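PDB 6BXS: mitochondrial association factor 1 from Toxoplasma gondii, which is of uncertain molecular function but carries a macro domain and belongs to a family linked to manipulation of host mitochondria. Local coordinates for residues 189-201 against 242-254. Numbering follows the deposited sequence.
Sequences TMLGIVGAVSEYN and EAAITRFDPRVEL. With SO4 (sulfate ion), chain D; SO4 (sulfate ion), chain G.
Phe248 lays its ring against Gly195 where helical segments 189-201 and 242-248 of this macro domain, from helices 179-202 and 230-248, cross at -37°, their axes 8.8 Å apart at the closest, before the chain runs on from the second helix into strand 253-256 of the central sheet. Gly195 CA lies over one ring face, a CH-pi contact, 3.3 Å from Phe248 CZ. The opposite face carries Arg247 CG above its centre, while Val194 CG1 meets Phe248 CD2 at 3.5 Å, so the ring is a knob in a hole formed by Leu191, Val194, Gly195 and Ser198. Leu191 returns the interlock, its CD2 reaching Ala244 CA at 3.8 Å. With Val194 CG1 anti to the backbone N (chi1 -180°) and against Phe248, CG2 is left to meet Ala244 CB at 3.7 Å. Beyond the helix end, marked by the positive phi of Asp249, Pro250 CG touches Val194 CG1 and Val252 CG2 meets Val197 CG1. No direct hydrogen bond joins the segments; the chain D sulfate, probably from the crystallisation liquor, and a water bridge them. Asn201 ND2, Arg251 through backbone and side chain, and, weakly, Val252 N bind the sulfate; Val211 N holds Asn201 OD1. The water accepts from Ser198 OG at 2.9 Å and donates to Phe248 O and sulfate O1.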
ATOM      1  N   THR A 189      10.218   0.812   2.290  1.00 18.49           N
ATOM      2  CA  THR A 189       8.833   0.416   2.068  1.00 21.16           C
ATOM      3  C   THR A 189       8.177   1.284   0.990  1.00 23.43           C
ATOM      4  O   THR A 189       7.493   0.774   0.102  1.00 22.24           O
ATOM      5  CB  THR A 189       8.011   0.510   3.368  1.00 23.16           C
ATOM      6  OG1 THR A 189       8.593  -0.340   4.365  1.00 24.37           O
ATOM      7  CG2 THR A 189       6.567   0.085   3.134  1.00 22.43           C
ATOM      8  N   MET A 190       8.383   2.595   1.073  1.00 20.93           N
ATOM      9  CA  MET A 190       7.802   3.511   0.095  1.00 18.27           C
ATOM     10  C   MET A 190       8.409   3.283  -1.286  1.00 19.14           C
ATOM     11  O   MET A 190       7.714   3.387  -2.296  1.00 21.55           O
ATOM     12  CB  MET A 190       8.002   4.964   0.524  1.00 20.23           C
ATOM     13  CG  MET A 190       7.159   5.960  -0.266  1.00 20.70           C
ATOM     14  SD  MET A 190       5.383   5.656  -0.126  1.00 24.98           S
ATOM     15  CE  MET A 190       5.120   5.966   1.619  1.00 20.74           C
ATOM     16  N   LEU A 191       9.702   2.974  -1.327  1.00 20.34           N
ATOM     17  CA  LEU A 191      10.357   2.610  -2.579  1.00 22.71           C
ATOM     18  C   LEU A 191       9.733   1.348  -3.169  1.00 22.01           C
ATOM     19  O   LEU A 191       9.621   1.209  -4.387  1.00 25.54           O
ATOM     20  CB  LEU A 191      11.858   2.395  -2.368  1.00 23.81           C
ATOM     21  CG  LEU A 191      12.754   3.629  -2.224  1.00 22.56           C
ATOM     22  CD1 LEU A 191      14.195   3.199  -2.005  1.00 25.20           C
ATOM     23  CD2 LEU A 191      12.655   4.534  -3.444  1.00 22.09           C
ATOM     24  N   GLY A 192       9.331   0.426  -2.300  1.00 22.63           N
ATOM     25  CA  GLY A 192       8.688  -0.801  -2.733  1.00 21.71           C
ATOM     26  C   GLY A 192       7.352  -0.539  -3.403  1.00 21.70           C
ATOM     27  O   GLY A 192       7.035  -1.129  -4.436  1.00 21.02           O
ATOM     28  N   ILE A 193       6.569   0.354  -2.809  1.00 17.26           N
ATOM     29  CA  ILE A 193       5.260   0.714  -3.341  1.00 20.43           C
ATOM     30  C   ILE A 193       5.381   1.396  -4.704  1.00 21.96           C
ATOM     31  O   ILE A 193       4.756   0.976  -5.677  1.00 18.29           O
ATOM     32  CB  ILE A 193       4.515   1.650  -2.369  1.00 23.36           C
ATOM     33  CG1 ILE A 193       4.244   0.933  -1.044  1.00 22.89           C
ATOM     34  CG2 ILE A 193       3.197   2.124  -2.973  1.00 24.67           C
ATOM     35  CD1 ILE A 193       4.006   1.870   0.118  1.00 30.22           C
ATOM     36  N   VAL A 194       6.182   2.452  -4.763  1.00 17.03           N
ATOM     37  CA  VAL A 194       6.338   3.230  -5.986  1.00 21.55           C
ATOM     38  C   VAL A 194       7.120   2.443  -7.034  1.00 22.91           C
ATOM     39  O   VAL A 194       6.856   2.553  -8.232  1.00 19.72           O
ATOM     40  CB  VAL A 194       7.044   4.570  -5.702  1.00 22.77           C
ATOM     41  CG1 VAL A 194       7.198   5.390  -6.980  1.00 20.42           C
ATOM     42  CG2 VAL A 194       6.268   5.362  -4.654  1.00 18.31           C
ATOM     43  N   GLY A 195       8.079   1.643  -6.579  1.00 23.37           N
ATOM     44  CA  GLY A 195       8.861   0.811  -7.474  1.00 23.02           C
ATOM     45  C   GLY A 195       8.024  -0.289  -8.099  1.00 20.97           C
ATOM     46  O   GLY A 195       8.150  -0.579  -9.291  1.00 18.66           O
ATOM     47  N   ALA A 196       7.166  -0.903  -7.290  1.00 19.22           N
ATOM     48  CA  ALA A 196       6.277  -1.954  -7.771  1.00 18.94           C
ATOM     49  C   ALA A 196       5.354  -1.421  -8.862  1.00 22.67           C
ATOM     50  O   ALA A 196       5.172  -2.057  -9.901  1.00 21.81           O
ATOM     51  CB  ALA A 196       5.461  -2.526  -6.626  1.00 18.68           C
ATOM     52  N   VAL A 197       4.767  -0.255  -8.612  1.00 17.21           N
ATOM     53  CA  VAL A 197       3.880   0.379  -9.582  1.00 22.05           C
ATOM     54  C   VAL A 197       4.636   0.720 -10.861  1.00 20.41           C
ATOM     55  O   VAL A 197       4.183   0.404 -11.958  1.00 22.13           O
ATOM     56  CB  VAL A 197       3.246   1.659  -9.012  1.00 23.43           C
ATOM     57  CG1 VAL A 197       2.477   2.409 -10.095  1.00 21.96           C
ATOM     58  CG2 VAL A 197       2.324   1.319  -7.848  1.00 22.79           C
ATOM     59  N   SER A 198       5.779   1.380 -10.705  1.00 23.63           N
ATOM     60  CA  SER A 198       6.622   1.752 -11.836  1.00 26.64           C
ATOM     61  C   SER A 198       6.964   0.545 -12.697  1.00 24.27           C
ATOM     62  O   SER A 198       6.815   0.578 -13.916  1.00 22.36           O
ATOM     63  CB  SER A 198       7.911   2.412 -11.346  1.00 28.13           C
ATOM     64  OG  SER A 198       8.836   2.557 -12.409  1.00 23.23           O
ATOM     65  N   GLU A 199       7.423  -0.518 -12.050  1.00 24.44           N
ATOM     66  CA  GLU A 199       7.825  -1.725 -12.756  1.00 20.96           C
ATOM     67  C   GLU A 199       6.615  -2.419 -13.380  1.00 21.20           C
ATOM     68  O   GLU A 199       6.691  -2.924 -14.499  1.00 23.78           O
ATOM     69  CB  GLU A 199       8.553  -2.673 -11.801  1.00 21.07           C
ATOM     70  CG  GLU A 199       9.668  -3.476 -12.440  1.00 34.05           C
ATOM     71  CD  GLU A 199      10.774  -2.602 -13.000  1.00 32.15           C
ATOM     72  OE1 GLU A 199      11.115  -1.586 -12.361  1.00 39.20           O
ATOM     73  OE2 GLU A 199      11.298  -2.931 -14.085  1.00 40.46           O
ATOM     74  N   TYR A 200       5.498  -2.430 -12.660  1.00 19.13           N
ATOM     75  CA  TYR A 200       4.286  -3.086 -13.143  1.00 19.85           C
ATOM     76  C   TYR A 200       3.706  -2.380 -14.367  1.00 22.43           C
ATOM     77  O   TYR A 200       3.254  -3.030 -15.308  1.00 22.40           O
ATOM     78  CB  TYR A 200       3.232  -3.151 -12.033  1.00 18.15           C
ATOM     79  CG  TYR A 200       1.841  -3.477 -12.528  1.00 20.17           C
ATOM     80  CD1 TYR A 200       1.451  -4.791 -12.752  1.00 23.89           C
ATOM     81  CD2 TYR A 200       0.913  -2.471 -12.767  1.00 22.08           C
ATOM     82  CE1 TYR A 200       0.179  -5.094 -13.203  1.00 24.07           C
ATOM     83  CE2 TYR A 200      -0.360  -2.764 -13.218  1.00 22.84           C
ATOM     84  CZ  TYR A 200      -0.722  -4.076 -13.435  1.00 23.18           C
ATOM     85  OH  TYR A 200      -1.990  -4.370 -13.881  1.00 25.00           O
ATOM     86  N   ASN A 201       3.719  -1.050 -14.359  1.00 21.56           N
ATOM     87  CA  ASN A 201       3.167  -0.290 -15.476  1.00 21.92           C
ATOM     88  C   ASN A 201       3.990  -0.451 -16.755  1.00 24.74           C
ATOM     89  O   ASN A 201       3.510  -0.143 -17.844  1.00 23.53           O
ATOM     90  CB  ASN A 201       3.057   1.193 -15.117  1.00 22.32           C
ATOM     91  CG  ASN A 201       1.830   1.506 -14.276  1.00 23.77           C
ATOM     92  OD1 ASN A 201       0.891   0.710 -14.203  1.00 21.71           O
ATOM     93  ND2 ASN A 201       1.824   2.677 -13.650  1.00 20.14           N
ATOM     94  N   GLU A 242       9.276  11.668  -0.570  1.00 22.05           N
ATOM     95  CA  GLU A 242      10.188  12.530  -1.323  1.00 26.16           C
ATOM     96  C   GLU A 242      11.247  11.714  -2.054  1.00 23.04           C
ATOM     97  O   GLU A 242      11.530  11.960  -3.228  1.00 19.42           O
ATOM     98  CB  GLU A 242      10.872  13.539  -0.396  1.00 29.93           C
ATOM     99  CG  GLU A 242       9.957  14.634   0.138  1.00 30.49           C
ATOM    100  CD  GLU A 242      10.667  15.566   1.106  1.00 31.00           C
ATOM    101  OE1 GLU A 242      11.382  16.477   0.640  1.00 33.21           O
ATOM    102  OE2 GLU A 242      10.510  15.386   2.332  1.00 31.72           O
ATOM    103  N   ALA A 243      11.823  10.740  -1.355  1.00 21.26           N
ATOM    104  CA  ALA A 243      12.884   9.914  -1.918  1.00 20.58           C
ATOM    105  C   ALA A 243      12.357   9.037  -3.048  1.00 21.62           C
ATOM    106  O   ALA A 243      13.031   8.847  -4.059  1.00 20.99           O
ATOM    107  CB  ALA A 243      13.516   9.052  -0.833  1.00 22.88           C
ATOM    108  N   ALA A 244      11.153   8.502  -2.865  1.00 20.28           N
ATOM    109  CA  ALA A 244      10.545   7.620  -3.856  1.00 16.56           C
ATOM    110  C   ALA A 244      10.194   8.372  -5.137  1.00 22.41           C
ATOM    111  O   ALA A 244      10.421   7.869  -6.236  1.00 19.57           O
ATOM    112  CB  ALA A 244       9.306   6.958  -3.279  1.00 19.29           C
ATOM    113  N   ILE A 245       9.636   9.570  -4.992  1.00 18.06           N
ATOM    114  CA  ILE A 245       9.286  10.389  -6.147  1.00 18.97           C
ATOM    115  C   ILE A 245      10.545  10.787  -6.915  1.00 18.89           C
ATOM    116  O   ILE A 245      10.571  10.747  -8.145  1.00 21.62           O
ATOM    117  CB  ILE A 245       8.510  11.654  -5.724  1.00 19.44           C
ATOM    118  CG1 ILE A 245       7.136  11.282  -5.158  1.00 22.41           C
ATOM    119  CG2 ILE A 245       8.350  12.619  -6.897  1.00 23.85           C
ATOM    120  CD1 ILE A 245       6.221  10.558  -6.125  1.00 23.10           C
ATOM    121  N   THR A 246      11.583  11.175  -6.180  1.00 22.02           N
ATOM    122  CA  THR A 246      12.870  11.517  -6.778  1.00 20.53           C
ATOM    123  C   THR A 246      13.462  10.334  -7.534  1.00 24.55           C
ATOM    124  O   THR A 246      14.039  10.501  -8.607  1.00 19.86           O
ATOM    125  CB  THR A 246      13.874  11.985  -5.705  1.00 25.39           C
ATOM    126  OG1 THR A 246      13.484  13.276  -5.221  1.00 20.75           O
ATOM    127  CG2 THR A 246      15.290  12.078  -6.267  1.00 29.36           C
ATOM    128  N   ARG A 247      13.326   9.142  -6.962  1.00 21.73           N
ATOM    129  CA  ARG A 247      13.882   7.934  -7.563  1.00 22.23           C
ATOM    130  C   ARG A 247      13.207   7.576  -8.885  1.00 24.93           C
ATOM    131  O   ARG A 247      13.883   7.379  -9.896  1.00 20.80           O
ATOM    132  CB  ARG A 247      13.769   6.758  -6.583  1.00 24.95           C
ATOM    133  CG  ARG A 247      13.970   5.370  -7.196  1.00 21.24           C
ATOM    134  CD  ARG A 247      15.322   5.223  -7.885  1.00 27.68           C
ATOM    135  NE  ARG A 247      15.626   3.825  -8.195  1.00 32.04           N
ATOM    136  CZ  ARG A 247      15.367   3.225  -9.354  1.00 36.59           C
ATOM    137  NH1 ARG A 247      14.798   3.888 -10.354  1.00 37.95           N
ATOM    138  NH2 ARG A 247      15.685   1.947  -9.517  1.00 42.69           N
ATOM    139  N   PHE A 248      11.879   7.500  -8.878  1.00 20.65           N
ATOM    140  CA  PHE A 248      11.145   6.941 -10.011  1.00 23.52           C
ATOM    141  C   PHE A 248      10.500   7.998 -10.912  1.00 22.03           C
ATOM    142  O   PHE A 248      10.132   7.691 -12.047  1.00 21.24           O
ATOM    143  CB  PHE A 248      10.075   5.970  -9.506  1.00 22.94           C
ATOM    144  CG  PHE A 248      10.639   4.745  -8.839  1.00 24.98           C
ATOM    145  CD1 PHE A 248      11.253   3.752  -9.589  1.00 29.30           C
ATOM    146  CD2 PHE A 248      10.562   4.586  -7.465  1.00 25.86           C
ATOM    147  CE1 PHE A 248      11.776   2.625  -8.980  1.00 28.46           C
ATOM    148  CE2 PHE A 248      11.083   3.459  -6.851  1.00 25.93           C
ATOM    149  CZ  PHE A 248      11.692   2.480  -7.611  1.00 24.07           C
ATOM    150  N   ASP A 249      10.373   9.227 -10.411  1.00 25.62           N
ATOM    151  CA  ASP A 249       9.755  10.323 -11.166  1.00 23.39           C
ATOM    152  C   ASP A 249       8.449   9.863 -11.821  1.00 24.05           C
ATOM    153  O   ASP A 249       8.283   9.974 -13.034  1.00 22.55           O
ATOM    154  CB  ASP A 249      10.730  10.852 -12.227  1.00 23.42           C
ATOM    155  CG  ASP A 249      10.234  12.122 -12.909  1.00 31.30           C
ATOM    156  OD1 ASP A 249       9.440  12.866 -12.296  1.00 28.69           O
ATOM    157  OD2 ASP A 249      10.643  12.379 -14.060  1.00 29.30           O
ATOM    158  N   PRO A 250       7.519   9.334 -11.014  1.00 24.92           N
ATOM    159  CA  PRO A 250       6.371   8.613 -11.571  1.00 27.64           C
ATOM    160  C   PRO A 250       5.234   9.505 -12.063  1.00 25.40           C
ATOM    161  O   PRO A 250       5.124  10.664 -11.663  1.00 25.74           O
ATOM    162  CB  PRO A 250       5.908   7.764 -10.390  1.00 27.67           C
ATOM    163  CG  PRO A 250       6.222   8.607  -9.199  1.00 24.59           C
ATOM    164  CD  PRO A 250       7.467   9.389  -9.542  1.00 21.63           C
ATOM    165  N   ARG A 251       4.398   8.947 -12.932  1.00 23.40           N
ATOM    166  CA  ARG A 251       3.184   9.614 -13.386  1.00 29.95           C
ATOM    167  C   ARG A 251       2.035   9.330 -12.431  1.00 26.52           C
ATOM    168  O   ARG A 251       1.024  10.034 -12.437  1.00 22.60           O
ATOM    169  CB  ARG A 251       2.806   9.151 -14.794  1.00 28.71           C
ATOM    170  CG  ARG A 251       3.859   9.434 -15.856  1.00 28.61           C
ATOM    171  CD  ARG A 251       3.652   8.573 -17.096  1.00 31.31           C
ATOM    172  NE  ARG A 251       3.606   7.150 -16.765  1.00 48.95           N
ATOM    173  CZ  ARG A 251       3.489   6.170 -17.655  1.00 41.25           C
ATOM    174  NH1 ARG A 251       3.453   4.910 -17.244  1.00 38.80           N
ATOM    175  NH2 ARG A 251       3.409   6.442 -18.953  1.00 47.71           N
ATOM    176  N   VAL A 252       2.194   8.292 -11.612  1.00 24.88           N
ATOM    177  CA  VAL A 252       1.133   7.855 -10.714  1.00 25.76           C
ATOM    178  C   VAL A 252       0.781   8.965  -9.726  1.00 25.70           C
ATOM    179  O   VAL A 252       1.658   9.641  -9.189  1.00 24.62           O
ATOM    180  CB  VAL A 252       1.528   6.561  -9.944  1.00 23.27           C
ATOM    181  CG1 VAL A 252       2.520   6.851  -8.819  1.00 21.33           C
ATOM    182  CG2 VAL A 252       0.291   5.871  -9.385  1.00 25.10           C
ATOM    183  N   GLU A 253      -0.518   9.149  -9.511  1.00 25.14           N
ATOM    184  CA  GLU A 253      -1.030  10.161  -8.596  1.00 24.75           C
ATOM    185  C   GLU A 253      -1.069   9.623  -7.167  1.00 26.52           C
ATOM    186  O   GLU A 253      -1.491   8.489  -6.937  1.00 24.56           O
ATOM    187  CB  GLU A 253      -2.426  10.605  -9.047  1.00 28.87           C
ATOM    188  CG  GLU A 253      -3.216  11.424  -8.033  1.00 39.74           C
ATOM    189  CD  GLU A 253      -4.592  11.813  -8.549  1.00 41.06           C
ATOM    190  OE1 GLU A 253      -4.669  12.503  -9.588  1.00 50.42           O
ATOM    191  OE2 GLU A 253      -5.597  11.420  -7.922  1.00 37.57           O
ATOM    192  N   LEU A 254      -0.628  10.438  -6.213  1.00 24.19           N
ATOM    193  CA  LEU A 254      -0.632  10.053  -4.805  1.00 24.94           C
ATOM    194  C   LEU A 254      -1.891  10.542  -4.094  1.00 26.46           C
ATOM    195  O   LEU A 254      -2.253  11.718  -4.182  1.00 22.22           O
ATOM    196  CB  LEU A 254       0.605  10.603  -4.090  1.00 23.30           C
ATOM    197  CG  LEU A 254       1.967  10.034  -4.490  1.00 33.65           C
ATOM    198  CD1 LEU A 254       3.070  10.735  -3.713  1.00 40.63           C
ATOM    199  CD2 LEU A 254       2.025   8.538  -4.254  1.00 32.47           C
TER
HETATM  200  S   SO4 D 501       4.592   5.452 -13.429  1.00 29.24           S
HETATM  201  O1  SO4 D 501       5.541   4.995 -12.418  1.00 31.79           O
HETATM  202  O2  SO4 D 501       4.319   4.367 -14.366  1.00 24.15           O
HETATM  203  O3  SO4 D 501       3.351   5.863 -12.783  1.00 26.53           O
HETATM  204  O4  SO4 D 501       5.164   6.587 -14.149  1.00 30.50           O
HETATM  205  S   SO4 G 504      14.295   2.664 -13.339  1.00 64.38           S
HETATM  206  O1  SO4 G 504      14.521   1.909 -12.106  1.00 50.15           O
HETATM  207  O2  SO4 G 504      13.975   1.743 -14.427  1.00 52.84           O
HETATM  208  O3  SO4 G 504      13.184   3.593 -13.149  1.00 56.85           O
HETATM  209  O4  SO4 G 504      15.503   3.414 -13.679  1.00 57.10           O
HETATM  210  O   HOH W   1       8.314   5.358 -12.676  1.00 27.14           O